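Long-range contacts in sortase family protein (Clostridium perfringens, PDB 6IXZ), which probably acts as a class C sortase, a membrane-anchored cysteine transpeptidase of the kind that joins pilin subunits covalently into surface pili: residues Y77-D82 / V90-S95; D123-G128 / Y142-I147; S9-Y14 / N70-I75; N102-L107 / K164-L169; I64-I69 / K117-I122. All coordinates share one frame; numbering follows the deposited sequence.

Contact 1: residues Y77-D82 / V90-S95; sequences YGTSVD and VLEGTS
E92 grips T79 with both oxygens of its carboxylate. OE2 accepts the backbone amide, with T79 N 2.8 Å from E92 OE2, and OE1 accepts the hydroxyl, with T79 OG1 2.6 Å from E92 OE1. The hydroxyl meets the syn lone pair of OE1; the amide also comes from the syn side, but 30° out of the carboxylate plane. This two-pronged grip restrains rotation of the carboxylate, which a bend at chi2 (88°) turns back toward T79. On the same threonine, methyl CG2 lies against V90 O. That carbonyl oxygen also receives G78 N at 3.1 Å, in the carbonyl plane but with a bent N-H, and lies over one face of the Y77 ring. Y77 and V90 form a parallel beta bridge, which joins strand 71-77 to the short strand 88-90 in the sortase beta-barrel. The Y77 side chain crosses V90 at about a right angle, CD2 standing 3.8 Å from V90 CB, and carries its OH on to E92 CA. Further out, E92 sits in a type II turn from L91 to T94. L91 O takes two donors from T94, N at 3.0 Å and OG1 at 2.8 Å, while the T94 hydroxyl is also bonded to V106 N. S80 OG is bonded to E57. The T79 side chain lies about 8 Å from that of H110, a predicted active-site residue.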
# COMPACT_ATOMS: atom_id res chain seq x y z
N TYR A 77 -3.23 1.53 -7.16
CA TYR A 77 -4.00 2.56 -6.49
C TYR A 77 -5.48 2.20 -6.57
O TYR A 77 -5.97 1.82 -7.64
CB TYR A 77 -3.78 3.95 -7.09
CG TYR A 77 -4.41 5.02 -6.22
CD1 TYR A 77 -5.69 5.52 -6.51
CD2 TYR A 77 -3.84 5.34 -5.01
CE1 TYR A 77 -6.30 6.43 -5.66
CE2 TYR A 77 -4.44 6.26 -4.16
CZ TYR A 77 -5.68 6.78 -4.49
OH TYR A 77 -6.28 7.64 -3.61
N GLY A 78 -6.17 2.35 -5.45
CA GLY A 78 -7.62 2.31 -5.42
C GLY A 78 -8.08 0.99 -4.83
O GLY A 78 -7.29 0.07 -4.69
N THR A 79 -9.32 0.91 -4.38
CA THR A 79 -9.83 -0.33 -3.78
C THR A 79 -11.27 -0.61 -4.19
O THR A 79 -12.00 -1.20 -3.43
CB THR A 79 -9.84 -0.28 -2.23
OG1 THR A 79 -10.66 0.82 -1.77
CG2 THR A 79 -8.40 -0.21 -1.65
N SER A 80 -11.69 -0.20 -5.37
CA SER A 80 -13.00 -0.64 -5.83
C SER A 80 -12.92 -2.12 -6.20
O SER A 80 -11.84 -2.69 -6.36
CB SER A 80 -13.44 0.21 -7.02
OG SER A 80 -12.45 0.22 -8.02
N VAL A 81 -14.09 -2.76 -6.23
CA VAL A 81 -14.20 -4.21 -6.28
C VAL A 81 -13.43 -4.80 -7.46
O VAL A 81 -12.71 -5.78 -7.32
CB VAL A 81 -15.69 -4.61 -6.32
CG1 VAL A 81 -15.85 -6.10 -6.60
CG2 VAL A 81 -16.34 -4.26 -4.99
N ASP A 82 -13.43 -4.10 -8.58
CA ASP A 82 -12.69 -4.59 -9.75
C ASP A 82 -11.16 -4.58 -9.58
O ASP A 82 -10.46 -5.45 -10.08
CB ASP A 82 -13.11 -3.80 -10.98
CG ASP A 82 -12.90 -2.33 -10.82
OD1 ASP A 82 -12.18 -1.76 -11.67
OD2 ASP A 82 -13.44 -1.73 -9.86
N VAL A 90 -4.02 0.54 -2.71
CA VAL A 90 -3.92 1.67 -1.78
C VAL A 90 -5.32 2.20 -1.48
O VAL A 90 -6.07 2.53 -2.40
CB VAL A 90 -3.05 2.82 -2.34
CG1 VAL A 90 -2.96 3.97 -1.33
CG2 VAL A 90 -1.66 2.36 -2.75
N LEU A 91 -5.66 2.32 -0.20
CA LEU A 91 -6.99 2.78 0.20
C LEU A 91 -7.18 4.30 -0.03
O LEU A 91 -6.34 5.12 0.35
CB LEU A 91 -7.22 2.43 1.67
CG LEU A 91 -8.56 2.87 2.22
CD1 LEU A 91 -9.69 2.22 1.45
CD2 LEU A 91 -8.66 2.61 3.71
N GLU A 92 -8.31 4.66 -0.65
CA GLU A 92 -8.60 6.04 -0.99
C GLU A 92 -8.62 6.90 0.24
O GLU A 92 -9.06 6.46 1.29
CB GLU A 92 -9.97 6.14 -1.70
CG GLU A 92 -9.97 5.53 -3.10
CD GLU A 92 -10.29 4.05 -3.10
OE1 GLU A 92 -10.27 3.41 -2.02
OE2 GLU A 92 -10.45 3.50 -4.20
N GLY A 93 -8.05 8.10 0.15
CA GLY A 93 -7.94 8.97 1.31
C GLY A 93 -6.78 8.62 2.25
O GLY A 93 -6.65 9.23 3.31
N THR A 94 -5.93 7.66 1.88
CA THR A 94 -4.72 7.40 2.68
C THR A 94 -3.51 7.81 1.88
O THR A 94 -3.61 8.01 0.69
CB THR A 94 -4.60 5.92 3.19
OG1 THR A 94 -4.20 5.05 2.11
CG2 THR A 94 -5.93 5.45 3.77
N SER A 95 -2.38 8.00 2.56
CA SER A 95 -1.14 8.41 1.91
C SER A 95 -0.75 7.46 0.78
O SER A 95 -1.01 6.27 0.88
CB SER A 95 -0.02 8.47 2.95
OG SER A 95 -0.38 9.37 3.99

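Contact 2: residues D123-G128 / Y142-I147; sequences DKLKDG and YKVNQI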
# COMPACT_ATOMS: atom_id res chain seq x y z
N ASP A 123 -1.39 -12.75 9.10
CA ASP A 123 -1.77 -13.17 10.41
C ASP A 123 -0.68 -13.99 11.13
O ASP A 123 -0.74 -14.14 12.35
CB ASP A 123 -3.11 -13.89 10.37
CG ASP A 123 -2.98 -15.30 9.91
OD1 ASP A 123 -2.02 -15.60 9.18
OD2 ASP A 123 -3.84 -16.10 10.27
N LYS A 124 0.42 -14.28 10.44
CA LYS A 124 1.58 -14.92 11.09
C LYS A 124 2.67 -13.92 11.44
O LYS A 124 3.62 -14.25 12.17
CB LYS A 124 2.15 -16.04 10.21
CG LYS A 124 1.10 -17.02 9.68
CD LYS A 124 1.71 -18.13 8.83
CE LYS A 124 0.66 -19.14 8.38
NZ LYS A 124 1.20 -20.17 7.44
N LEU A 125 2.53 -12.68 11.00
CA LEU A 125 3.52 -11.68 11.36
C LEU A 125 3.42 -11.31 12.85
O LEU A 125 2.35 -11.33 13.42
CB LEU A 125 3.35 -10.43 10.50
CG LEU A 125 3.62 -10.58 9.01
CD1 LEU A 125 3.31 -9.29 8.29
CD2 LEU A 125 5.07 -10.99 8.77
N LYS A 126 4.54 -10.91 13.43
CA LYS A 126 4.58 -10.35 14.78
C LYS A 126 5.44 -9.07 14.85
O LYS A 126 6.13 -8.73 13.90
CB LYS A 126 5.13 -11.42 15.74
CG LYS A 126 6.42 -12.07 15.28
CD LYS A 126 7.58 -11.07 15.21
CE LYS A 126 8.94 -11.75 15.12
NZ LYS A 126 9.28 -12.45 16.39
N ASP A 127 5.36 -8.35 15.96
CA ASP A 127 6.20 -7.17 16.19
C ASP A 127 7.65 -7.45 15.80
O ASP A 127 8.17 -8.53 16.09
CB ASP A 127 6.14 -6.77 17.67
CG ASP A 127 4.90 -5.97 18.01
OD1 ASP A 127 4.17 -5.52 17.09
OD2 ASP A 127 4.67 -5.76 19.22
N GLY A 128 8.27 -6.52 15.09
CA GLY A 128 9.63 -6.74 14.60
C GLY A 128 9.80 -7.33 13.20
O GLY A 128 10.80 -7.06 12.56
N TYR A 142 9.86 -1.33 6.27
CA TYR A 142 9.03 -1.08 7.42
C TYR A 142 9.16 -2.23 8.42
O TYR A 142 9.40 -3.37 8.06
CB TYR A 142 7.55 -0.88 6.99
CG TYR A 142 7.31 0.42 6.28
CD1 TYR A 142 6.88 1.54 6.96
CD2 TYR A 142 7.61 0.56 4.93
CE1 TYR A 142 6.72 2.74 6.33
CE2 TYR A 142 7.49 1.78 4.30
CZ TYR A 142 7.01 2.87 5.00
OH TYR A 142 6.89 4.09 4.38
N LYS A 143 8.93 -1.92 9.68
CA LYS A 143 8.91 -2.92 10.71
C LYS A 143 7.60 -2.85 11.49
O LYS A 143 7.23 -1.77 12.00
CB LYS A 143 10.07 -2.69 11.67
CG LYS A 143 10.21 -3.70 12.79
CD LYS A 143 11.46 -3.40 13.60
CE LYS A 143 11.50 -1.93 13.97
NZ LYS A 143 12.34 -1.70 15.17
N VAL A 144 6.97 -4.01 11.63
CA VAL A 144 5.69 -4.18 12.31
C VAL A 144 5.77 -3.72 13.76
O VAL A 144 6.67 -4.13 14.50
CB VAL A 144 5.25 -5.66 12.29
CG1 VAL A 144 3.96 -5.84 13.06
CG2 VAL A 144 5.07 -6.14 10.86
N ASN A 145 4.85 -2.86 14.18
CA ASN A 145 4.77 -2.47 15.59
C ASN A 145 3.37 -2.46 16.18
O ASN A 145 3.22 -2.26 17.37
CB ASN A 145 5.45 -1.12 15.83
CG ASN A 145 4.74 0.04 15.16
OD1 ASN A 145 3.65 -0.10 14.59
ND2 ASN A 145 5.34 1.21 15.25
N GLN A 146 2.35 -2.78 15.39
CA GLN A 146 1.00 -2.88 15.93
C GLN A 146 0.19 -3.85 15.10
O GLN A 146 0.14 -3.70 13.88
CB GLN A 146 0.32 -1.52 15.98
CG GLN A 146 -1.05 -1.55 16.68
CD GLN A 146 -1.72 -0.19 16.76
OE1 GLN A 146 -1.56 0.53 17.75
NE2 GLN A 146 -2.58 0.11 15.78
N ILE A 147 -0.36 -4.88 15.74
CA ILE A 147 -1.33 -5.76 15.10
C ILE A 147 -2.70 -5.68 15.77
O ILE A 147 -2.81 -5.86 16.97
CB ILE A 147 -0.80 -7.22 15.06
CG1 ILE A 147 0.41 -7.30 14.12
CG2 ILE A 147 -1.88 -8.20 14.61
CD1 ILE A 147 1.73 -7.58 14.79
O HOH W 1 1.15 -5.79 17.96
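D127 lays its side chain along the backbone of strand 138-150, where V144 gives way to N145. Its CB passes 4.2 Å from V144 O, and CG comes next to the carbonyl of N145. At the tip, OD1 stands 3.3 Å from N145 C; the carbonyl oxygen close by is a second acceptor and forms no bond with it. What OD1 does bind is a water, which donates to D127 OD1 at 3.2 Å and accepts from I147 N at 2.8 Å, so the carboxylate reaches the strand through a bridge. With chi1 at -80°, CG sits beside the backbone N of D127, turned to the strand. I147 CD1 closes over this spot, 3.9 Å from both D127 N and D127 OD1. The direct polar link is made one residue on: G128 N gives a nearly straight bond to V144 O (2.9 Å, 172° at the hydrogen). V144 CB rests against K126 O, and the aliphatic part of K143 lies beside G128. The loop leading to strand 130-135 is thus tied to strand 138-150 right beside the point where N145 and Q146 both face R185 of strand 180-188, a classic beta bulge.

Contact 3: residues S9-Y14 / N70-I75; sequences STISDY and NIKLPI
T10, whose methyl touches P74, turns its hydroxyl back into its own helix, where OG1 is hydrogen-bonded to F6 O one turn earlier. That bond helps hold chi1 near -66°, with OG1 beside the backbone N and methyl CG2 directed at the strand. CG2 meets the proline ring 3.8 Å from P74 CB, the two side chains crossing at about a right angle. I11 supplies most of the helix's share. Its chain is extended at chi2 (-180°), and the arm lies across the other end of the same ring, with I11 CG1 3.7 Å from P74 CD. Beyond it, I11 CD1 reaches the peptide between L73 and P74, 3.8 Å from L73 C, and meets the flank of K72 4.0 Å from CG. K72 runs out straight beside the isoleucine, offering methylenes while its ammonium group continues past. Helix 5-18 thus rests obliquely on strand 71-77, the axes of the two segments 7.9 Å apart and crossing at 63°, on the outside of the sortase beta-barrel. I11 also touches Y63 of the neighbouring strand 60-66, so the helix spans two strands. L73 points the other way, into the barrel, against V88, L118 and F119. With no hydrogen bond between helix and strand here, the N-terminal helix is held by methyl and methylene groups fitted around a proline ring.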
# COMPACT_ATOMS: atom_id res chain seq x y z
N SER A 9 3.00 -11.27 -13.90
CA SER A 9 3.27 -10.64 -15.19
C SER A 9 3.19 -9.13 -14.99
O SER A 9 3.88 -8.35 -15.67
CB SER A 9 2.23 -11.07 -16.22
OG SER A 9 2.45 -10.42 -17.45
N THR A 10 2.35 -8.75 -14.03
CA THR A 10 2.14 -7.36 -13.68
C THR A 10 3.39 -6.76 -13.08
O THR A 10 3.82 -5.68 -13.47
CB THR A 10 0.95 -7.22 -12.73
OG1 THR A 10 -0.26 -7.61 -13.42
CG2 THR A 10 0.81 -5.76 -12.28
N ILE A 11 4.04 -7.49 -12.19
CA ILE A 11 5.25 -6.96 -11.58
C ILE A 11 6.33 -6.75 -12.62
O ILE A 11 7.06 -5.76 -12.59
CB ILE A 11 5.76 -7.85 -10.45
CG1 ILE A 11 4.81 -7.77 -9.24
CG2 ILE A 11 7.18 -7.42 -10.07
CD1 ILE A 11 5.21 -8.61 -8.04
N SER A 12 6.46 -7.71 -13.54
CA SER A 12 7.45 -7.62 -14.62
C SER A 12 7.26 -6.39 -15.51
O SER A 12 8.20 -5.64 -15.74
CB SER A 12 7.39 -8.89 -15.49
OG SER A 12 8.39 -8.84 -16.50
N ASP A 13 6.04 -6.22 -16.01
CA ASP A 13 5.64 -5.04 -16.77
C ASP A 13 6.04 -3.76 -16.06
O ASP A 13 6.51 -2.82 -16.70
CB ASP A 13 4.11 -5.02 -16.91
CG ASP A 13 3.61 -6.00 -17.91
OD1 ASP A 13 2.37 -6.07 -18.10
OD2 ASP A 13 4.45 -6.67 -18.53
N TYR A 14 5.67 -3.66 -14.78
CA TYR A 14 5.90 -2.45 -14.01
C TYR A 14 7.39 -2.12 -13.97
O TYR A 14 7.78 -0.97 -14.15
CB TYR A 14 5.39 -2.60 -12.58
CG TYR A 14 6.02 -1.59 -11.64
CD1 TYR A 14 5.51 -0.30 -11.55
CD2 TYR A 14 7.17 -1.90 -10.92
CE1 TYR A 14 6.13 0.66 -10.77
CE2 TYR A 14 7.79 -0.95 -10.14
CZ TYR A 14 7.28 0.34 -10.08
OH TYR A 14 7.87 1.27 -9.26
N ASN A 70 6.95 -15.19 2.30
CA ASN A 70 7.00 -15.48 0.85
C ASN A 70 5.94 -14.69 0.05
O ASN A 70 5.27 -15.23 -0.83
CB ASN A 70 6.82 -16.99 0.60
CG ASN A 70 8.01 -17.81 1.12
OD1 ASN A 70 7.96 -19.05 1.14
ND2 ASN A 70 9.06 -17.13 1.54
N ILE A 71 5.82 -13.41 0.34
CA ILE A 71 4.89 -12.56 -0.42
C ILE A 71 5.64 -11.60 -1.32
O ILE A 71 6.58 -10.93 -0.90
CB ILE A 71 3.96 -11.80 0.53
CG1 ILE A 71 2.95 -12.78 1.12
CG2 ILE A 71 3.29 -10.63 -0.18
CD1 ILE A 71 1.97 -12.19 2.10
N LYS A 72 5.21 -11.52 -2.57
CA LYS A 72 5.71 -10.52 -3.52
C LYS A 72 4.53 -10.16 -4.44
O LYS A 72 4.09 -11.01 -5.21
CB LYS A 72 6.83 -11.14 -4.37
CG LYS A 72 7.64 -10.16 -5.20
CD LYS A 72 8.61 -10.92 -6.09
CE LYS A 72 9.03 -10.10 -7.29
NZ LYS A 72 10.22 -10.69 -7.97
N LEU A 73 3.95 -8.98 -4.27
CA LEU A 73 2.66 -8.64 -4.93
C LEU A 73 2.70 -7.21 -5.50
O LEU A 73 3.30 -6.31 -4.88
CB LEU A 73 1.51 -8.74 -3.93
CG LEU A 73 1.12 -10.14 -3.43
CD1 LEU A 73 0.23 -10.08 -2.23
CD2 LEU A 73 0.50 -10.99 -4.52
N PRO A 74 2.02 -6.97 -6.65
CA PRO A 74 1.87 -5.60 -7.16
C PRO A 74 0.97 -4.81 -6.26
O PRO A 74 0.11 -5.39 -5.61
CB PRO A 74 1.20 -5.77 -8.53
CG PRO A 74 0.61 -7.14 -8.50
CD PRO A 74 1.50 -7.97 -7.60
N ILE A 75 1.16 -3.50 -6.24
CA ILE A 75 0.31 -2.56 -5.52
C ILE A 75 -0.35 -1.61 -6.51
O ILE A 75 0.32 -0.92 -7.28
CB ILE A 75 1.10 -1.76 -4.49
CG1 ILE A 75 1.66 -2.68 -3.41
CG2 ILE A 75 0.23 -0.71 -3.81
CD1 ILE A 75 3.01 -2.21 -2.93

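Contact 4: residues N102-L107 / K164-L169; sequences NTHSVL and KDYVTL
H104 and T168 meet in the tightly packed middle of two parallel strands, where H104 NE2 and T168 OG1 are hydrogen-bonded at 2.7 Å. On the imidazole's other nitrogen, ND1 is bonded to K159 O, so the ring is held at both ends. Y166 CB lies over one face of it, a CH-pi contact 3.7 Å from the ring centroid. The phenol ring beyond directs its edge at the same imidazole in a T-shaped pair, with planes at 69°; R185 makes a cation-pi contact with the phenol. Y166 O is equally crowded, taking S105 N at 3.1 Å, the CA-H of H104 with CA 3.0 Å away, and a water. These are neighbouring strands of the sortase beta-barrel, 103-109 and 165-173; the first leads directly into H110 and the second carries C172, the predicted active-site pair. Toward that end, on the face of S105 and V167, the packing is apolar: L107 CD1 touches V167 CG1 at 3.8 Å and L169 CD2 at 3.9 Å. The opposite end is looser and more open. N102 and K164 are partly exposed, and the lysine side chain leads away from its neighbour. T103 OG1 lies beside D165 OD2 without a direct bond; it is bonded to G100 O and, at 2.6 Å, to the water on Y166 O, while D165 turns to R188, the G100 amide and Y142.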
# COMPACT_ATOMS: atom_id res chain seq x y z
N ASN A 102 4.57 12.17 8.88
CA ASN A 102 3.17 12.52 8.66
C ASN A 102 2.60 11.80 7.44
O ASN A 102 1.88 12.40 6.65
CB ASN A 102 3.03 14.03 8.48
CG ASN A 102 3.67 14.80 9.60
OD1 ASN A 102 3.43 14.49 10.77
ND2 ASN A 102 4.59 15.70 9.26
N THR A 103 2.95 10.52 7.28
CA THR A 103 2.27 9.67 6.29
C THR A 103 1.80 8.35 6.88
O THR A 103 2.39 7.83 7.83
CB THR A 103 3.10 9.41 5.00
OG1 THR A 103 4.25 8.58 5.29
CG2 THR A 103 3.55 10.73 4.38
N HIS A 104 0.72 7.84 6.29
CA HIS A 104 0.18 6.53 6.61
C HIS A 104 -0.60 5.96 5.42
O HIS A 104 -1.73 6.37 5.17
CB HIS A 104 -0.74 6.65 7.83
CG HIS A 104 -1.10 5.35 8.44
ND1 HIS A 104 -1.74 5.24 9.65
CD2 HIS A 104 -0.82 4.09 8.04
CE1 HIS A 104 -1.85 3.96 9.97
NE2 HIS A 104 -1.34 3.24 8.99
N SER A 105 0.04 5.09 4.66
CA SER A 105 -0.59 4.43 3.53
C SER A 105 -1.22 3.14 4.00
O SER A 105 -0.64 2.41 4.80
CB SER A 105 0.44 4.14 2.44
OG SER A 105 -0.15 3.85 1.19
N VAL A 106 -2.42 2.85 3.50
CA VAL A 106 -3.05 1.60 3.78
C VAL A 106 -3.16 0.74 2.52
O VAL A 106 -3.67 1.19 1.49
CB VAL A 106 -4.43 1.83 4.40
CG1 VAL A 106 -5.04 0.50 4.84
CG2 VAL A 106 -4.29 2.77 5.60
N LEU A 107 -2.70 -0.50 2.62
CA LEU A 107 -2.70 -1.40 1.50
C LEU A 107 -3.69 -2.53 1.76
O LEU A 107 -3.53 -3.30 2.71
CB LEU A 107 -1.28 -1.95 1.25
CG LEU A 107 -0.16 -0.92 1.18
CD1 LEU A 107 1.23 -1.57 1.08
CD2 LEU A 107 -0.39 0.06 0.05
N LYS A 164 5.05 10.49 12.36
CA LYS A 164 5.26 9.07 12.05
C LYS A 164 5.15 8.77 10.56
O LYS A 164 4.38 9.42 9.84
CB LYS A 164 4.25 8.20 12.80
CG LYS A 164 4.21 8.41 14.31
CD LYS A 164 5.48 7.95 14.99
CE LYS A 164 5.44 8.32 16.47
NZ LYS A 164 5.76 7.17 17.36
N ASP A 165 5.87 7.72 10.14
CA ASP A 165 5.85 7.22 8.79
C ASP A 165 5.39 5.75 8.85
O ASP A 165 6.14 4.85 9.25
CB ASP A 165 7.26 7.34 8.16
CG ASP A 165 7.33 6.82 6.73
OD1 ASP A 165 8.28 7.14 6.00
OD2 ASP A 165 6.40 6.09 6.33
N TYR A 166 4.09 5.53 8.58
CA TYR A 166 3.48 4.22 8.78
C TYR A 166 2.94 3.70 7.44
O TYR A 166 2.42 4.48 6.62
CB TYR A 166 2.28 4.27 9.75
CG TYR A 166 2.56 4.48 11.23
CD1 TYR A 166 3.73 4.00 11.84
CD2 TYR A 166 1.69 5.24 12.00
CE1 TYR A 166 3.97 4.22 13.19
CE2 TYR A 166 1.91 5.46 13.36
CZ TYR A 166 3.04 4.92 13.95
OH TYR A 166 3.26 5.11 15.28
N VAL A 167 2.99 2.38 7.29
CA VAL A 167 2.19 1.67 6.30
C VAL A 167 1.44 0.57 7.05
O VAL A 167 2.05 -0.21 7.81
CB VAL A 167 3.06 1.10 5.18
CG1 VAL A 167 2.24 0.24 4.23
CG2 VAL A 167 3.75 2.24 4.45
N THR A 168 0.12 0.55 6.88
CA THR A 168 -0.69 -0.56 7.38
C THR A 168 -1.05 -1.57 6.27
O THR A 168 -1.41 -1.19 5.12
CB THR A 168 -1.95 -0.08 8.13
OG1 THR A 168 -1.60 0.58 9.36
CG2 THR A 168 -2.85 -1.26 8.46
N LEU A 169 -0.82 -2.84 6.56
CA LEU A 169 -1.29 -3.94 5.71
C LEU A 169 -2.65 -4.37 6.23
O LEU A 169 -2.84 -4.48 7.42
CB LEU A 169 -0.31 -5.10 5.77
CG LEU A 169 1.14 -4.68 5.53
CD1 LEU A 169 2.06 -5.88 5.54
CD2 LEU A 169 1.24 -3.91 4.24
O HOH W 2 3.43 6.21 4.62

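Contact 5: residues I64-I69 / K117-I122; sequences IEIPSI and KLFTDI
I69 reaches D121 through an uncommon first torsion: chi1 of 42° sets CG1 between the backbone N and the carbonyl carbon and brings CD1 to 3.6 Å from D121 O. For I64 the turn is different, with CG1 trans to the backbone N (chi1 180°) and the chain stretched toward F119, whose ring comes from the opposite direction to meet the isoleucine. In the sortase beta-barrel these groups join strand 60-66 and the turn after it to the loop that follows helix 111-114, just downstream of the predicted active-site H110. The contact is largely apolar, with no hydrogen bond between the two segments. I64 CD1 lies 4.1 Å from F119 CZ, and I66 CD1 approaches the same ring obliquely, 4.3 Å from F119 CE1. I66 CD1 also touches I122 CG2 at 4.2 Å; I69 CD1 comes to that methyl from its own side, at 4.0 Å. I122 CG2 is therefore shared by two isoleucines, while L169 of strand 165-173 packs against I64, I66 and I122 from within the barrel. The loop takes its shape from a type II' turn spanning K117 to T120 and from a backbone bond of I122 N to F119 O. Farther along, I69 CG2 lies against D121 CB, and the D121 carboxylate binds back to its own loop in a salt bridge: K117 NZ stands 2.7 Å from D121 OD2, on the syn side and 24° out of the carboxylate plane.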
# COMPACT_ATOMS: atom_id res chain seq x y z
N ILE A 64 5.17 -4.98 -3.18
CA ILE A 64 5.54 -5.23 -1.81
C ILE A 64 6.16 -6.62 -1.69
O ILE A 64 5.71 -7.57 -2.34
CB ILE A 64 4.32 -5.09 -0.85
CG1 ILE A 64 4.72 -5.35 0.59
CG2 ILE A 64 3.17 -6.01 -1.27
CD1 ILE A 64 3.70 -4.85 1.60
N GLU A 65 7.22 -6.73 -0.89
CA GLU A 65 7.80 -8.03 -0.54
C GLU A 65 7.75 -8.24 0.97
O GLU A 65 8.03 -7.32 1.73
CB GLU A 65 9.26 -8.12 -1.00
CG GLU A 65 9.48 -7.86 -2.47
CD GLU A 65 10.93 -8.07 -2.85
OE1 GLU A 65 11.22 -9.04 -3.58
OE2 GLU A 65 11.79 -7.35 -2.30
N ILE A 66 7.31 -9.42 1.39
CA ILE A 66 7.34 -9.84 2.79
C ILE A 66 8.05 -11.19 2.89
O ILE A 66 7.45 -12.25 2.76
CB ILE A 66 5.91 -9.97 3.39
CG1 ILE A 66 5.03 -8.76 3.01
CG2 ILE A 66 5.98 -10.10 4.91
CD1 ILE A 66 3.61 -8.83 3.55
N PRO A 67 9.37 -11.16 3.16
CA PRO A 67 10.20 -12.38 3.07
C PRO A 67 9.76 -13.54 3.98
O PRO A 67 9.67 -14.70 3.55
CB PRO A 67 11.61 -11.90 3.46
CG PRO A 67 11.57 -10.42 3.50
CD PRO A 67 10.14 -9.95 3.52
N SER A 68 9.41 -13.21 5.21
CA SER A 68 9.12 -14.22 6.19
C SER A 68 7.92 -15.05 5.78
O SER A 68 7.80 -16.20 6.18
CB SER A 68 8.89 -13.57 7.56
OG SER A 68 7.73 -12.75 7.56
N ILE A 69 7.03 -14.46 4.98
CA ILE A 69 5.87 -15.20 4.51
C ILE A 69 5.82 -15.36 2.98
O ILE A 69 4.78 -15.71 2.43
CB ILE A 69 4.56 -14.61 5.06
CG1 ILE A 69 4.58 -13.09 5.02
CG2 ILE A 69 4.32 -15.06 6.50
CD1 ILE A 69 3.23 -12.45 5.33
N LYS A 117 -4.31 -15.89 -2.22
CA LYS A 117 -3.99 -15.75 -0.79
C LYS A 117 -3.71 -14.30 -0.44
O LYS A 117 -4.12 -13.81 0.63
CB LYS A 117 -2.80 -16.62 -0.41
CG LYS A 117 -3.17 -18.08 -0.17
CD LYS A 117 -1.98 -18.92 0.26
CE LYS A 117 -1.26 -18.34 1.46
NZ LYS A 117 -0.43 -19.36 2.16
N LEU A 118 -3.03 -13.60 -1.34
CA LEU A 118 -2.66 -12.18 -1.14
C LEU A 118 -2.05 -11.91 0.24
O LEU A 118 -0.88 -12.22 0.46
CB LEU A 118 -3.84 -11.24 -1.44
CG LEU A 118 -4.41 -11.29 -2.87
CD1 LEU A 118 -5.48 -10.21 -3.08
CD2 LEU A 118 -3.34 -11.14 -3.91
N PHE A 119 -2.78 -11.22 1.13
CA PHE A 119 -2.23 -10.87 2.44
C PHE A 119 -2.71 -11.80 3.54
O PHE A 119 -2.61 -11.46 4.73
CB PHE A 119 -2.57 -9.44 2.86
CG PHE A 119 -1.71 -8.37 2.26
CD1 PHE A 119 -0.52 -8.67 1.62
CD2 PHE A 119 -2.02 -7.04 2.50
CE1 PHE A 119 0.26 -7.66 1.10
CE2 PHE A 119 -1.26 -6.03 1.95
CZ PHE A 119 -0.09 -6.34 1.28
N THR A 120 -3.26 -12.95 3.16
CA THR A 120 -3.79 -13.90 4.16
C THR A 120 -2.81 -14.23 5.28
O THR A 120 -3.15 -14.13 6.46
CB THR A 120 -4.30 -15.19 3.49
OG1 THR A 120 -5.48 -14.88 2.71
CG2 THR A 120 -4.63 -16.26 4.53
N ASP A 121 -1.56 -14.52 4.92
CA ASP A 121 -0.59 -14.95 5.90
C ASP A 121 -0.00 -13.82 6.78
O ASP A 121 0.90 -14.08 7.60
CB ASP A 121 0.54 -15.71 5.20
CG ASP A 121 0.09 -17.09 4.73
OD1 ASP A 121 -0.95 -17.59 5.23
OD2 ASP A 121 0.74 -17.67 3.86
N ILE A 122 -0.48 -12.57 6.64
CA ILE A 122 -0.03 -11.51 7.54
C ILE A 122 -0.53 -11.75 8.95
O ILE A 122 0.01 -11.18 9.89
CB ILE A 122 -0.35 -10.06 7.10
CG1 ILE A 122 -1.85 -9.74 7.24
CG2 ILE A 122 0.20 -9.82 5.71
CD1 ILE A 122 -2.19 -8.30 6.94

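All five contacts involve the one curled beta-sheet of the sortase domain. Contact 4 pairs two of its parallel strands, and contact 1, its centre 13 Å away, is tied to it by hydrogen bonds between L91 or S95 and strand 103-109. Contacts 3 and 5 share the neighbouring strands 71-77 and 60-66, their centres 12 Å apart; the carbonyls of L73 and I71 probably accept the amides of I64 and I66. Contact 2, also 12 Å from contact 5, sends L125 against I66 and I69. Along the chain contact 3 closes before contacts 1, 2 and 4 open, and contact 5 crosses 3 and 4, tying early strands to later ones near the predicted active-site residues.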